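Local coordinates for protein PAN2-PAN3 deadenylation complex catalytic subunit pan2 (Neurospora crassa, PDB 4CZW) that shortens the poly(A) tails of mRNA as the catalytic subunit of the PAN2-PAN3 deadenylase, at residues Ala265-Arg279 with Ala382-Val394. Residues are numbered along the deposited sequence; the frame is centred on the assembly and turned at random.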
loop_
_atom_site.group_PDB
_atom_site.type_symbol
_atom_site.label_atom_id
_atom_site.label_comp_id
_atom_site.label_asym_id
_atom_site.label_seq_id
_atom_site.Cartn_x
_atom_site.Cartn_y
_atom_site.Cartn_z
ATOM N N ALA A 265 0.744 -2.540 -20.019
ATOM C CA ALA A 265 2.055 -2.024 -19.643
ATOM C C ALA A 265 2.537 -2.702 -18.366
ATOM O O ALA A 265 3.734 -2.914 -18.175
ATOM C CB ALA A 265 2.003 -0.517 -19.465
ATOM N N VAL A 266 1.591 -3.034 -17.493
ATOM C CA VAL A 266 1.881 -3.807 -16.291
ATOM C C VAL A 266 1.343 -5.224 -16.456
ATOM O O VAL A 266 0.135 -5.429 -16.579
ATOM C CB VAL A 266 1.267 -3.164 -15.035
ATOM C CG1 VAL A 266 1.492 -4.054 -13.821
ATOM C CG2 VAL A 266 1.855 -1.782 -14.804
ATOM N N LEU A 267 2.244 -6.200 -16.460
ATOM C CA LEU A 267 1.866 -7.581 -16.731
ATOM C C LEU A 267 1.872 -8.442 -15.470
ATOM O O LEU A 267 2.910 -8.971 -15.073
ATOM C CB LEU A 267 2.802 -8.185 -17.781
ATOM C CG LEU A 267 2.430 -9.565 -18.327
ATOM C CD1 LEU A 267 1.079 -9.520 -19.022
ATOM C CD2 LEU A 267 3.505 -10.076 -19.272
ATOM N N ALA A 268 0.705 -8.578 -14.847
ATOM C CA ALA A 268 0.555 -9.435 -13.676
ATOM C C ALA A 268 0.204 -10.857 -14.104
ATOM O O ALA A 268 -0.682 -11.061 -14.935
ATOM C CB ALA A 268 -0.508 -8.881 -12.742
ATOM N N LEU A 269 0.897 -11.837 -13.533
ATOM C CA LEU A 269 0.730 -13.226 -13.950
ATOM C C LEU A 269 0.519 -14.178 -12.775
ATOM O O LEU A 269 1.283 -14.171 -11.811
ATOM C CB LEU A 269 1.946 -13.680 -14.760
ATOM C CG LEU A 269 2.266 -12.893 -16.031
ATOM C CD1 LEU A 269 3.567 -13.381 -16.649
ATOM C CD2 LEU A 269 1.121 -12.996 -17.028
ATOM N N CYS A 270 -0.522 -15.000 -12.868
ATOM C CA CYS A 270 -0.756 -16.059 -11.892
ATOM C C CYS A 270 -0.176 -17.373 -12.402
ATOM O O CYS A 270 -0.478 -17.803 -13.514
ATOM C CB CYS A 270 -2.250 -16.213 -11.600
ATOM S SG CYS A 270 -2.973 -14.841 -10.673
ATOM N N THR A 271 0.658 -18.005 -11.584
ATOM C CA THR A 271 1.383 -19.202 -11.998
ATOM C C THR A 271 0.476 -20.420 -12.155
ATOM O O THR A 271 0.718 -21.269 -13.014
ATOM C CB THR A 271 2.502 -19.547 -11.000
ATOM O OG1 THR A 271 1.946 -19.695 -9.688
ATOM C CG2 THR A 271 3.553 -18.447 -10.979
ATOM N N GLU A 272 -0.558 -20.496 -11.320
ATOM C CA GLU A 272 -1.520 -21.600 -11.349
ATOM C C GLU A 272 -0.846 -22.963 -11.207
ATOM O O GLU A 272 -1.174 -23.905 -11.927
ATOM C CB GLU A 272 -2.345 -21.558 -12.639
ATOM C CG GLU A 272 -3.113 -20.263 -12.843
ATOM C CD GLU A 272 -4.099 -19.987 -11.726
ATOM O OE1 GLU A 272 -5.245 -20.474 -11.809
ATOM O OE2 GLU A 272 -3.728 -19.282 -10.764
ATOM N N ILE A 273 0.096 -23.059 -10.275
ATOM C CA ILE A 273 0.781 -24.318 -10.000
ATOM C C ILE A 273 -0.120 -25.260 -9.207
ATOM O O ILE A 273 -0.500 -24.958 -8.076
ATOM C CB ILE A 273 2.087 -24.087 -9.220
ATOM C CG1 ILE A 273 3.026 -23.174 -10.010
ATOM C CG2 ILE A 273 2.760 -25.413 -8.906
ATOM C CD1 ILE A 273 4.286 -22.798 -9.262
ATOM N N THR A 274 -0.459 -26.400 -9.802
ATOM C CA THR A 274 -1.401 -27.327 -9.181
ATOM C C THR A 274 -0.832 -28.733 -9.003
ATOM O O THR A 274 -1.113 -29.399 -8.007
ATOM C CB THR A 274 -2.704 -27.429 -10.000
ATOM O OG1 THR A 274 -2.394 -27.792 -11.351
ATOM C CG2 THR A 274 -3.442 -26.100 -9.996
ATOM N N THR A 275 -0.036 -29.184 -9.967
ATOM C CA THR A 275 0.477 -30.550 -9.946
ATOM C C THR A 275 1.946 -30.612 -9.549
ATOM O O THR A 275 2.630 -29.591 -9.489
ATOM C CB THR A 275 0.310 -31.233 -11.316
ATOM O OG1 THR A 275 1.164 -30.598 -12.276
ATOM C CG2 THR A 275 -1.134 -31.140 -11.783
ATOM N N ALA A 276 2.424 -31.822 -9.279
ATOM C CA ALA A 276 3.824 -32.036 -8.930
ATOM C C ALA A 276 4.733 -31.769 -10.125
ATOM O O ALA A 276 5.873 -31.335 -9.964
ATOM C CB ALA A 276 4.030 -33.451 -8.413
ATOM N N GLU A 277 4.214 -32.027 -11.323
ATOM C CA GLU A 277 4.961 -31.797 -12.557
ATOM C C GLU A 277 5.185 -30.309 -12.785
ATOM O O GLU A 277 6.178 -29.907 -13.393
ATOM C CB GLU A 277 4.229 -32.404 -13.754
ATOM C CG GLU A 277 3.994 -33.904 -13.634
ATOM C CD GLU A 277 5.289 -34.683 -13.518
ATOM O OE1 GLU A 277 6.274 -34.300 -14.182
ATOM O OE2 GLU A 277 5.324 -35.679 -12.767
ATOM N N HIS A 278 4.256 -29.495 -12.295
ATOM C CA HIS A 278 4.385 -28.047 -12.384
ATOM C C HIS A 278 5.523 -27.560 -11.495
ATOM O O HIS A 278 6.267 -26.654 -11.865
ATOM C CB HIS A 278 3.077 -27.363 -11.986
ATOM C CG HIS A 278 1.943 -27.623 -12.929
ATOM N ND1 HIS A 278 0.623 -27.428 -12.582
ATOM C CD2 HIS A 278 1.933 -28.057 -14.212
ATOM C CE1 HIS A 278 -0.151 -27.734 -13.609
ATOM N NE2 HIS A 278 0.619 -28.118 -14.611
ATOM N N ARG A 279 5.666 -28.178 -10.327
ATOM C CA ARG A 279 6.702 -27.778 -9.379
ATOM C C ARG A 279 8.082 -28.229 -9.842
ATOM O O ARG A 279 9.075 -27.538 -9.612
ATOM C CB ARG A 279 6.392 -28.330 -7.986
ATOM C CG ARG A 279 5.147 -27.725 -7.361
ATOM C CD ARG A 279 4.810 -28.366 -6.025
ATOM N NE ARG A 279 3.562 -27.840 -5.484
ATOM C CZ ARG A 279 2.365 -28.380 -5.699
ATOM N NH1 ARG A 279 2.248 -29.474 -6.442
ATOM N NH2 ARG A 279 1.284 -27.827 -5.167
ATOM N N ALA A 382 10.942 -27.222 -5.150
ATOM C CA ALA A 382 9.710 -27.996 -5.281
ATOM C C ALA A 382 9.159 -28.455 -3.934
ATOM O O ALA A 382 8.007 -28.875 -3.836
ATOM C CB ALA A 382 9.942 -29.198 -6.185
ATOM N N ALA A 383 9.988 -28.370 -2.899
ATOM C CA ALA A 383 9.615 -28.856 -1.577
ATOM C C ALA A 383 8.870 -27.808 -0.756
ATOM O O ALA A 383 7.964 -28.146 0.007
ATOM C CB ALA A 383 10.846 -29.326 -0.827
ATOM N N TRP A 384 9.241 -26.539 -0.911
ATOM C CA TRP A 384 8.673 -25.495 -0.064
ATOM C C TRP A 384 8.585 -24.108 -0.710
ATOM O O TRP A 384 7.790 -23.274 -0.274
ATOM C CB TRP A 384 9.477 -25.395 1.237
ATOM C CG TRP A 384 10.929 -25.065 1.044
ATOM C CD1 TRP A 384 11.952 -25.944 0.843
ATOM C CD2 TRP A 384 11.518 -23.759 1.044
ATOM N NE1 TRP A 384 13.142 -25.267 0.714
ATOM C CE2 TRP A 384 12.902 -23.924 0.833
ATOM C CE3 TRP A 384 11.009 -22.466 1.198
ATOM C CZ2 TRP A 384 13.781 -22.845 0.773
ATOM C CZ3 TRP A 384 11.884 -21.397 1.139
ATOM C CH2 TRP A 384 13.255 -21.593 0.928
ATOM N N LYS A 385 9.387 -23.850 -1.740
ATOM C CA LYS A 385 9.413 -22.515 -2.336
ATOM C C LYS A 385 8.870 -22.484 -3.762
ATOM O O LYS A 385 9.543 -22.909 -4.701
ATOM C CB LYS A 385 10.834 -21.949 -2.317
ATOM C CG LYS A 385 10.897 -20.468 -2.650
ATOM C CD LYS A 385 12.322 -19.978 -2.807
ATOM C CE LYS A 385 12.352 -18.519 -3.225
ATOM N NZ LYS A 385 13.726 -18.077 -3.577
HETATM N N MSE A 386 7.657 -21.958 -3.917
HETATM C CA MSE A 386 7.011 -21.875 -5.222
HETATM C C MSE A 386 6.380 -20.503 -5.465
HETATM O O MSE A 386 5.752 -19.935 -4.573
HETATM C CB MSE A 386 5.950 -22.970 -5.358
HETATM C CG MSE A 386 6.514 -24.340 -5.697
HETATM SE SE MSE A 386 7.153 -24.423 -7.538
HETATM C CE MSE A 386 8.985 -25.001 -7.218
ATOM N N PRO A 387 6.543 -19.972 -6.687
ATOM C CA PRO A 387 5.995 -18.664 -7.059
ATOM C C PRO A 387 4.482 -18.702 -7.260
ATOM O O PRO A 387 3.952 -19.686 -7.776
ATOM C CB PRO A 387 6.710 -18.351 -8.374
ATOM C CG PRO A 387 6.981 -19.688 -8.963
ATOM C CD PRO A 387 7.275 -20.598 -7.802
ATOM N N VAL A 388 3.800 -17.636 -6.856
ATOM C CA VAL A 388 2.351 -17.558 -6.990
ATOM C C VAL A 388 1.955 -16.467 -7.978
ATOM O O VAL A 388 1.209 -16.714 -8.925
ATOM C CB VAL A 388 1.673 -17.288 -5.635
ATOM C CG1 VAL A 388 0.167 -17.186 -5.806
ATOM C CG2 VAL A 388 2.026 -18.380 -4.642
ATOM N N VAL A 389 2.459 -15.259 -7.749
ATOM C CA VAL A 389 2.200 -14.138 -8.643
ATOM C C VAL A 389 3.511 -13.568 -9.175
ATOM O O VAL A 389 4.434 -13.291 -8.408
ATOM C CB VAL A 389 1.404 -13.019 -7.940
ATOM C CG1 VAL A 389 1.072 -11.905 -8.923
ATOM C CG2 VAL A 389 0.136 -13.578 -7.317
ATOM N N VAL A 390 3.590 -13.402 -10.491
ATOM C CA VAL A 390 4.781 -12.854 -11.129
ATOM C C VAL A 390 4.457 -11.516 -11.787
ATOM O O VAL A 390 3.481 -11.403 -12.528
ATOM C CB VAL A 390 5.354 -13.826 -12.177
ATOM C CG1 VAL A 390 6.568 -13.221 -12.857
ATOM C CG2 VAL A 390 5.713 -15.151 -11.525
HETATM N N MSE A 391 5.277 -10.504 -11.516
HETATM C CA MSE A 391 4.991 -9.151 -11.981
HETATM C C MSE A 391 6.011 -8.634 -12.991
HETATM O O MSE A 391 7.198 -8.510 -12.688
HETATM C CB MSE A 391 4.928 -8.191 -10.792
HETATM C CG MSE A 391 4.437 -6.795 -11.139
HETATM SE SE MSE A 391 2.512 -6.726 -11.445
HETATM C CE MSE A 391 1.898 -7.183 -9.650
ATOM N N PHE A 392 5.534 -8.330 -14.195
ATOM C CA PHE A 392 6.356 -7.694 -15.216
ATOM C C PHE A 392 5.833 -6.297 -15.526
ATOM O O PHE A 392 4.637 -6.033 -15.407
ATOM C CB PHE A 392 6.380 -8.526 -16.502
ATOM C CG PHE A 392 7.259 -9.741 -16.431
ATOM C CD1 PHE A 392 8.608 -9.656 -16.735
ATOM C CD2 PHE A 392 6.733 -10.972 -16.081
ATOM C CE1 PHE A 392 9.418 -10.775 -16.679
ATOM C CE2 PHE A 392 7.538 -12.095 -16.025
ATOM C CZ PHE A 392 8.881 -11.995 -16.322
ATOM N N GLN A 393 6.735 -5.405 -15.919
ATOM C CA GLN A 393 6.336 -4.112 -16.457
ATOM C C GLN A 393 7.247 -3.772 -17.628
ATOM O O GLN A 393 8.344 -4.319 -17.744
ATOM C CB GLN A 393 6.393 -3.015 -15.390
ATOM C CG GLN A 393 7.761 -2.381 -15.206
ATOM C CD GLN A 393 7.682 -1.002 -14.576
ATOM O OE1 GLN A 393 6.620 -0.577 -14.120
ATOM N NE2 GLN A 393 8.805 -0.295 -14.556
ATOM N N VAL A 394 6.787 -2.880 -18.500
ATOM C CA VAL A 394 7.573 -2.485 -19.662
ATOM C C VAL A 394 8.890 -1.846 -19.223
ATOM O O VAL A 394 8.916 -1.008 -18.322
ATOM C CB VAL A 394 6.787 -1.520 -20.575
ATOM C CG1 VAL A 394 5.670 -2.265 -21.287
ATOM C CG2 VAL A 394 6.221 -0.357 -19.779
#
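T271 puts its hydroxyl beside two consecutive backbone carbonyls of the opposite strand, where regular pairing stops: OG1 lies 2.8 Å from P387 O and 3.2 Å from V388 O. Before T271, strands 266-270 and 385-394 pair as an antiparallel ladder in the mixed sheet of the USP-like pseudoprotease domain. This domain is predicted to be inactive and is thought to serve as a structural scaffold.

With chi1 at 56°, OG1 of T271 sits between backbone N and carbonyl carbon, while CG2 is left to touch P387 CB and V390 CG2. T271 N also donates to V388 O, at 3.0 Å and nearly straight (172°). V388 and V389 form a classic beta bulge against strand 321-334.

L267 with F392 and L269 with V390 are the hydrogen-bonded pairs, each joined by two backbone bonds. V394 N also donates to A265 O.

One face of the ladder carries selenomethionine M391. Its CG points away from the backbone N and the chain turns about CB-CG, which brings SE within 3.7 Å of V266 CG1 and 3.9 Å of A268 CB. L62 of helix 61-71 touches V266. On the other face L269 CD1 reaches F392 CD2 at 4.0 Å, and L325 of strand 321-334 also touches F392.

I273 and the short helix starting at A276 pack on selenomethionine M386. I273 CD1 meets M386 SE at 3.7 Å, the side chains crossing at about a right angle, and M386 CE ends 3.5 Å from R279 O.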